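Local coordinates for glutathione peroxidase (Hypocrea jecorina, PDB 6VPD), which probably reduces hydroperoxides to alcohols at the expense of reduced thioredoxin, as a fungal member of the glutathione peroxidase family, at residues G49-V54 and I184-Q189; S72-I77 and D83-L88. All blocks are in the same frame, centred on the assembly; numbering follows the deposited sequence.

Contact 1 (G49-V54 and I184-Q189)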
# COMPACT_ATOMS: atom_id res chain seq x y z
N GLY A 49 27.41 -5.33 12.28
CA GLY A 49 28.26 -5.32 11.11
C GLY A 49 27.68 -6.01 9.89
O GLY A 49 28.41 -6.18 8.89
N LYS A 50 26.41 -6.42 9.93
CA LYS A 50 25.73 -7.03 8.80
C LYS A 50 24.66 -6.09 8.28
O LYS A 50 24.29 -5.11 8.92
CB LYS A 50 25.10 -8.38 9.19
CG LYS A 50 25.96 -9.25 10.08
CD LYS A 50 27.11 -9.87 9.32
CE LYS A 50 27.68 -11.08 10.06
NZ LYS A 50 26.66 -12.14 10.15
N VAL A 51 24.15 -6.42 7.09
CA VAL A 51 23.07 -5.67 6.47
C VAL A 51 21.77 -6.39 6.80
O VAL A 51 21.66 -7.60 6.55
CB VAL A 51 23.28 -5.54 4.95
CG1 VAL A 51 22.11 -4.84 4.27
CG2 VAL A 51 24.58 -4.79 4.67
N VAL A 52 20.82 -5.67 7.38
CA VAL A 52 19.58 -6.24 7.91
C VAL A 52 18.39 -5.58 7.23
O VAL A 52 18.33 -4.35 7.11
CB VAL A 52 19.48 -6.07 9.44
CG1 VAL A 52 18.26 -6.82 9.97
CG2 VAL A 52 20.75 -6.53 10.14
N LEU A 53 17.43 -6.39 6.79
CA LEU A 53 16.19 -5.90 6.23
C LEU A 53 15.07 -6.28 7.19
O LEU A 53 14.83 -7.47 7.43
CB LEU A 53 15.94 -6.47 4.83
CG LEU A 53 14.67 -5.86 4.24
CD1 LEU A 53 14.90 -4.43 3.71
CD2 LEU A 53 14.03 -6.74 3.20
N VAL A 54 14.40 -5.28 7.75
CA VAL A 54 13.39 -5.47 8.78
C VAL A 54 12.06 -5.32 8.10
O VAL A 54 11.85 -4.36 7.35
CB VAL A 54 13.55 -4.45 9.93
CG1 VAL A 54 12.39 -4.56 10.90
CG2 VAL A 54 14.87 -4.64 10.68
N ILE A 184 22.79 -4.61 -1.81
CA ILE A 184 24.12 -5.00 -2.27
C ILE A 184 25.12 -3.84 -2.12
O ILE A 184 26.29 -4.08 -1.76
CB ILE A 184 24.00 -5.52 -3.72
CG1 ILE A 184 23.41 -6.93 -3.68
CG2 ILE A 184 25.32 -5.49 -4.46
CD1 ILE A 184 22.79 -7.37 -4.99
N GLU A 185 24.68 -2.60 -2.32
CA GLU A 185 25.52 -1.44 -1.97
C GLU A 185 25.81 -1.39 -0.47
O GLU A 185 26.94 -1.12 -0.06
CB GLU A 185 24.85 -0.15 -2.43
CG GLU A 185 25.64 1.17 -2.19
CD GLU A 185 27.19 1.06 -2.26
OE1 GLU A 185 27.85 0.80 -1.23
OE2 GLU A 185 27.77 1.25 -3.36
N ALA A 186 24.79 -1.64 0.37
CA ALA A 186 25.09 -1.67 1.80
C ALA A 186 26.10 -2.77 2.11
O ALA A 186 26.96 -2.57 2.98
CB ALA A 186 23.82 -1.86 2.63
N ILE A 187 26.06 -3.89 1.37
CA ILE A 187 26.95 -5.01 1.65
C ILE A 187 28.39 -4.68 1.23
O ILE A 187 29.34 -4.99 1.96
CB ILE A 187 26.44 -6.29 0.95
CG1 ILE A 187 25.19 -6.82 1.65
CG2 ILE A 187 27.53 -7.38 0.90
CD1 ILE A 187 24.52 -7.93 0.90
N LYS A 188 28.57 -4.06 0.06
CA LYS A 188 29.93 -3.73 -0.37
C LYS A 188 30.59 -2.67 0.50
O LYS A 188 31.81 -2.50 0.42
CB LYS A 188 29.94 -3.26 -1.82
CG LYS A 188 29.47 -4.28 -2.84
CD LYS A 188 29.48 -3.63 -4.21
CE LYS A 188 29.53 -4.65 -5.31
NZ LYS A 188 28.40 -5.61 -5.16
N GLN A 189 29.83 -1.97 1.34
CA GLN A 189 30.32 -0.96 2.26
C GLN A 189 30.93 -1.63 3.49
O GLN A 189 30.35 -2.57 4.04
CB GLN A 189 29.18 -0.03 2.70
CG GLN A 189 28.86 1.09 1.75
CD GLN A 189 29.96 2.15 1.73
OE1 GLN A 189 30.54 2.49 2.77
NE2 GLN A 189 30.24 2.67 0.55
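The flat group in this contact is the peptide link between Ala186 and Ile187, and one methyl of Val51 lies over a face of it. Val51 CG2 is 3.6 Å from Ala186 C, and the line joining them runs within about 20° of the normal to the peptide plane. The same CG2 is 3.7 Å from Ala186 O and 3.7 Å from Ile187 N, so it is centred over the amide as a whole. Around this position the methyl also meets aliphatic carbon: CG2 of Val51 is 3.7 Å from Ala186 CB and 3.7 Å from Ile187 CG1. The second branch, Val51 CG1, approaches Ala186 CB alone, at 3.8 Å, so the alanine methyl faces both prongs of the valine. The rotamer accounts for this division of labour: with chi1 at 176°, CG2 lies opposite the carbonyl carbon of Val51, on the side of its own backbone N, and reaches the peptide face. Ile187 presents its CG1 stem because that branch is swung beside the backbone N (chi1 -72°).

The valine begins strand 51-58, whereas its partners occupy the last turn of helix 176-188, and the CA atoms of Val51 and Ile187 are 6.2 Å apart. This is a C-terminal helix laid on the central sheet of a thioredoxin fold. Arg162 bridges the two segments from outside, hydrogen-bonding to the carbonyls of Gly49 and Ile187. The chemistry is accordingly divided: the direct contact is van der Waals only, 129 Å² between buried residues, so the fit between strand and helix here rests on the shape of apolar groups, while the polar tie between strand start and helix end is made indirectly, through a guanidinium group.

Contact 2 (S72-I77 and D83-L88)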
# COMPACT_ATOMS: atom_id res chain seq x y z
N SER A 72 12.64 -14.83 -2.03
CA SER A 72 13.44 -14.84 -3.25
C SER A 72 14.64 -13.89 -3.16
O SER A 72 15.77 -14.27 -3.49
CB SER A 72 12.55 -14.51 -4.45
OG SER A 72 13.32 -14.24 -5.61
N VAL A 73 14.42 -12.65 -2.72
CA VAL A 73 15.53 -11.72 -2.54
C VAL A 73 16.52 -12.25 -1.51
O VAL A 73 17.73 -12.01 -1.61
CB VAL A 73 14.99 -10.32 -2.15
CG1 VAL A 73 16.13 -9.32 -1.99
CG2 VAL A 73 14.02 -9.83 -3.20
N TYR A 74 16.04 -12.99 -0.51
CA TYR A 74 16.91 -13.51 0.54
C TYR A 74 17.75 -14.68 0.06
O TYR A 74 18.89 -14.84 0.49
CB TYR A 74 16.08 -13.95 1.74
CG TYR A 74 16.87 -14.58 2.85
CD1 TYR A 74 17.80 -13.83 3.58
CD2 TYR A 74 16.66 -15.90 3.22
CE1 TYR A 74 18.50 -14.39 4.62
CE2 TYR A 74 17.36 -16.47 4.26
CZ TYR A 74 18.28 -15.72 4.96
OH TYR A 74 18.97 -16.30 5.99
N GLN A 75 17.18 -15.56 -0.78
CA GLN A 75 18.00 -16.62 -1.36
C GLN A 75 19.06 -16.04 -2.28
O GLN A 75 20.23 -16.39 -2.18
CB GLN A 75 17.13 -17.64 -2.11
CG GLN A 75 16.08 -18.32 -1.27
CD GLN A 75 16.65 -19.22 -0.19
OE1 GLN A 75 17.87 -19.33 -0.02
NE2 GLN A 75 15.77 -19.89 0.55
N ALA A 76 18.65 -15.14 -3.19
CA ALA A 76 19.56 -14.47 -4.11
C ALA A 76 20.78 -13.94 -3.37
O ALA A 76 21.88 -14.50 -3.48
CB ALA A 76 18.84 -13.33 -4.82
N ILE A 77 20.59 -12.89 -2.57
CA ILE A 77 21.71 -12.26 -1.88
C ILE A 77 22.45 -13.24 -0.97
O ILE A 77 23.65 -13.09 -0.73
CB ILE A 77 21.19 -11.03 -1.12
CG1 ILE A 77 20.62 -10.03 -2.12
CG2 ILE A 77 22.29 -10.38 -0.29
CD1 ILE A 77 19.68 -9.05 -1.49
N ASP A 83 25.98 -14.96 4.54
CA ASP A 83 26.13 -14.44 5.90
C ASP A 83 26.18 -12.92 5.94
O ASP A 83 26.18 -12.31 7.02
CB ASP A 83 27.38 -15.01 6.59
CG ASP A 83 27.22 -16.45 7.05
OD1 ASP A 83 26.27 -17.15 6.61
OD2 ASP A 83 28.08 -16.89 7.85
N ASP A 84 26.24 -12.27 4.76
CA ASP A 84 26.33 -10.82 4.73
C ASP A 84 25.03 -10.12 5.11
O ASP A 84 25.07 -8.94 5.46
CB ASP A 84 26.73 -10.34 3.34
CG ASP A 84 28.18 -10.52 3.07
OD1 ASP A 84 28.95 -9.62 3.48
OD2 ASP A 84 28.56 -11.55 2.46
N PHE A 85 23.90 -10.84 5.06
CA PHE A 85 22.58 -10.22 4.92
C PHE A 85 21.51 -11.08 5.58
O PHE A 85 21.33 -12.24 5.20
CB PHE A 85 22.28 -10.00 3.43
CG PHE A 85 20.86 -9.60 3.16
CD1 PHE A 85 20.33 -8.43 3.71
CD2 PHE A 85 20.04 -10.41 2.37
CE1 PHE A 85 19.01 -8.07 3.48
CE2 PHE A 85 18.74 -10.06 2.12
CZ PHE A 85 18.21 -8.88 2.68
N VAL A 86 20.79 -10.53 6.56
CA VAL A 86 19.72 -11.24 7.25
C VAL A 86 18.41 -10.47 7.10
O VAL A 86 18.39 -9.23 7.11
CB VAL A 86 20.06 -11.46 8.74
CG1 VAL A 86 20.57 -10.20 9.37
CG2 VAL A 86 18.86 -11.97 9.50
N VAL A 87 17.32 -11.21 6.93
CA VAL A 87 15.97 -10.67 6.89
C VAL A 87 15.27 -11.05 8.19
O VAL A 87 15.28 -12.22 8.59
CB VAL A 87 15.19 -11.22 5.67
CG1 VAL A 87 13.73 -10.77 5.70
CG2 VAL A 87 15.89 -10.82 4.37
N LEU A 88 14.70 -10.05 8.87
CA LEU A 88 13.98 -10.26 10.12
C LEU A 88 12.52 -9.91 9.87
O LEU A 88 12.18 -8.74 9.66
CB LEU A 88 14.57 -9.41 11.25
CG LEU A 88 16.02 -9.71 11.62
CD1 LEU A 88 16.46 -8.98 12.90
CD2 LEU A 88 16.25 -11.21 11.77
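Tyr74 and Phe85 both carry their rings opposite their own backbone N, with chi1 of 177° and 169°, and these torsions send the tyrosine ring from the helix and the phenylalanine ring from the strand into the same interface. The tyrosine is met on its CD1-CE1 side: Phe85 O lies at the ring edge, near its plane, 3.6 Å from Tyr74 CE1, and the methyl Val87 CG2 comes obliquely to within 3.7 Å of Tyr74 CD1. The two rings themselves are only loosely apposed, Tyr74 CD1 being 4.2 Å from Phe85 CE2. One turn on, Ile77 comes obliquely to the Phe85 ring, its CG2 3.5 Å from Phe85 CD2 and its CD1 3.9 Å from Phe85 CE2, both from the side of the ring plane opposite Tyr74 CD1. An alanine in place of Tyr74 would probably open a gap beside Val87 CG2 and Phe85 CE2 and leave Phe85 O without the ring edge now beside it. The axes of the short segments 72-77 and 85-88 run nearly antiparallel (163°), with a closest approach of 9.0 Å, as expected where a helix leads back into the next strand of a beta-alpha-beta crossover. Strands 51-58 and 85-92 are its parallel pair; Phe85 also touches Val51 and Leu53, Ile77 touches Ile183 and Ile187 of helix 176-188, and Tyr74 meets the loop at Thr117.

Contacts 1 and 2 have centres about 10 Å apart and share one layer between sheet and helices. Strands 51-58 and 85-92 are parallel neighbours, and probable hydrogen bonds join them: Leu53 N to Val86 O and Leu53 O to Leu88 N, each 3.0 Å. On the helix side, Ile187 CD1 of contact 1 lies 3.5 Å from Ile77 CG2 of contact 2, so helix 176-188 packs beside helix 64-80. A charge joins them as well, since Asp84 forms a salt bridge with Arg162, which binds both segments of contact 1. The predicted active-site Cys61 follows strand 51-58 and precedes helix 64-80; both contacts lie away from it.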